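Local coordinates for carboxylesterase (Uncultured bacterium, PDB 5GMX), which hydrolyses carboxylic esters as a family VIII carboxylesterase with a beta-lactamase-like fold, and also acts on oxyimino cephalosporins, at residues L84-I90 with V172-T177. Residues are numbered along the deposited sequence; the frame is centred on the assembly and turned at random.
Sequences LADEGLI and VARRVT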
# COMPACT_ATOMS: atom_id res chain seq x y z
N LEU A 84 10.33 -11.99 -2.42
CA LEU A 84 11.65 -12.22 -2.99
C LEU A 84 12.63 -12.55 -1.89
O LEU A 84 13.57 -13.32 -2.11
CB LEU A 84 12.14 -11.00 -3.79
CG LEU A 84 11.37 -10.73 -5.10
CD1 LEU A 84 11.82 -9.42 -5.71
CD2 LEU A 84 11.57 -11.88 -6.09
N ALA A 85 12.41 -12.01 -0.68
CA ALA A 85 13.33 -12.32 0.39
C ALA A 85 13.10 -13.77 0.80
O ALA A 85 14.04 -14.50 1.12
CB ALA A 85 13.14 -11.39 1.57
N ASP A 86 11.84 -14.20 0.71
CA ASP A 86 11.46 -15.54 1.15
C ASP A 86 12.03 -16.58 0.20
O ASP A 86 12.33 -17.70 0.62
CB ASP A 86 9.93 -15.67 1.22
CG ASP A 86 9.48 -16.96 1.90
OD1 ASP A 86 9.94 -17.23 3.04
OD2 ASP A 86 8.68 -17.71 1.30
N GLU A 87 12.22 -16.21 -1.06
CA GLU A 87 12.83 -17.09 -2.05
C GLU A 87 14.36 -17.11 -1.96
O GLU A 87 15.01 -17.87 -2.67
CB GLU A 87 12.44 -16.67 -3.47
CG GLU A 87 10.96 -16.74 -3.79
CD GLU A 87 10.65 -16.12 -5.15
OE1 GLU A 87 11.60 -15.73 -5.87
OE2 GLU A 87 9.45 -16.00 -5.50
N GLY A 88 14.93 -16.25 -1.12
CA GLY A 88 16.37 -16.23 -0.92
C GLY A 88 17.13 -15.28 -1.83
O GLY A 88 18.36 -15.31 -1.88
N LEU A 89 16.42 -14.42 -2.56
CA LEU A 89 17.07 -13.49 -3.47
C LEU A 89 17.48 -12.19 -2.75
O LEU A 89 18.37 -11.49 -3.21
CB LEU A 89 16.15 -13.17 -4.65
CG LEU A 89 15.91 -14.34 -5.60
CD1 LEU A 89 14.86 -13.98 -6.63
CD2 LEU A 89 17.21 -14.73 -6.27
N ILE A 90 16.82 -11.89 -1.64
CA ILE A 90 17.13 -10.69 -0.87
C ILE A 90 17.39 -11.01 0.60
O ILE A 90 16.61 -11.73 1.22
CB ILE A 90 15.98 -9.67 -0.95
CG1 ILE A 90 15.72 -9.29 -2.40
CG2 ILE A 90 16.30 -8.44 -0.08
CD1 ILE A 90 14.54 -8.36 -2.61
N VAL A 172 15.18 -2.38 -5.89
CA VAL A 172 15.86 -3.53 -5.30
C VAL A 172 15.26 -4.84 -5.85
O VAL A 172 16.00 -5.76 -6.32
CB VAL A 172 15.77 -3.52 -3.77
CG1 VAL A 172 16.31 -4.82 -3.19
CG2 VAL A 172 16.54 -2.33 -3.23
N ALA A 173 13.93 -4.89 -5.84
CA ALA A 173 13.20 -6.04 -6.37
C ALA A 173 13.58 -6.38 -7.81
O ALA A 173 13.76 -7.54 -8.15
CB ALA A 173 11.70 -5.80 -6.27
N ARG A 174 13.70 -5.34 -8.65
CA ARG A 174 14.02 -5.51 -10.05
C ARG A 174 15.45 -5.97 -10.22
O ARG A 174 15.74 -6.78 -11.10
CB ARG A 174 13.81 -4.21 -10.83
CG ARG A 174 12.37 -3.77 -10.96
CD ARG A 174 12.24 -2.54 -11.86
NE ARG A 174 12.60 -2.80 -13.25
CZ ARG A 174 13.66 -2.28 -13.86
NH1 ARG A 174 14.47 -1.46 -13.21
NH2 ARG A 174 13.91 -2.58 -15.14
N ARG A 175 16.35 -5.46 -9.38
CA ARG A 175 17.76 -5.81 -9.51
C ARG A 175 18.02 -7.27 -9.18
O ARG A 175 18.83 -7.92 -9.85
CB ARG A 175 18.66 -4.95 -8.62
CG ARG A 175 18.73 -3.48 -9.00
CD ARG A 175 19.44 -3.25 -10.31
NE ARG A 175 19.40 -1.84 -10.68
CZ ARG A 175 20.48 -1.10 -10.91
NH1 ARG A 175 21.70 -1.63 -10.83
NH2 ARG A 175 20.34 0.18 -11.24
N VAL A 176 17.34 -7.82 -8.16
CA VAL A 176 17.61 -9.22 -7.84
C VAL A 176 16.87 -10.20 -8.77
O VAL A 176 17.06 -11.41 -8.67
CB VAL A 176 17.26 -9.58 -6.38
CG1 VAL A 176 17.99 -8.65 -5.43
CG2 VAL A 176 15.76 -9.55 -6.15
N THR A 177 16.02 -9.67 -9.64
CA THR A 177 15.39 -10.49 -10.67
C THR A 177 15.91 -10.10 -12.06
O THR A 177 15.24 -10.29 -13.07
CB THR A 177 13.85 -10.39 -10.63
OG1 THR A 177 13.45 -9.02 -10.69
CG2 THR A 177 13.30 -11.02 -9.35
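Val176 meets Leu84, Leu89 and Ile90 together where the C-terminal ends of helices 72-86 and 165-175 pack against each other in the beta-lactamase-like fold, mainly through apolar side chains. Its CG2 methyl lies 3.8 Å from Ile90 CG1 and also touches Leu89 CB and Leu84 CD1, while CG1 rests against the Leu89 carbonyl oxygen. A chi1 of -55° puts CG1 opposite the carbonyl carbon of Val176 and CG2 flanked by both backbone bonds, which turns both methyls to the Ile90 side chain, crossing the valine at about a right angle. Ile90 CD1 reaches both valines, against Val176 CG2 and 4.0 Å from Val172 CG1, one helical turn earlier. Leu84 divides its two methyls: CD1 lies 3.7 Å from Ala173 CB and 3.6 Å from Ala173 O, and CD2 meets Thr177 CG2 at 3.8 Å. Leu89, on the exposed margin, brings CD1 to 4.0 Å from Val176 O.

These leucines and Ile90 are presented by a Schellman motif that ends helix 72-86. Gly88 takes a positive phi of 91°, and the chain turns back so that Leu89 N bonds to Leu84 O and Gly88 N to Ala85 O, bringing Leu89 and Ile90 round to the same partner as Leu84. Farther out, Leu186 of helix 183-192 packs on Ala173 and Thr177, Tyr99 touches Val176, and Val113 touches Ile90. Helix 72-86 begins just after Ser71 and carries Lys74, both of the ligand pocket; this junction is at the helix's other end. Following helix 165-175, Thr177 turns CG2 to Leu84, and its OG1 lies 3.0 Å from Ala173 O, one turn back.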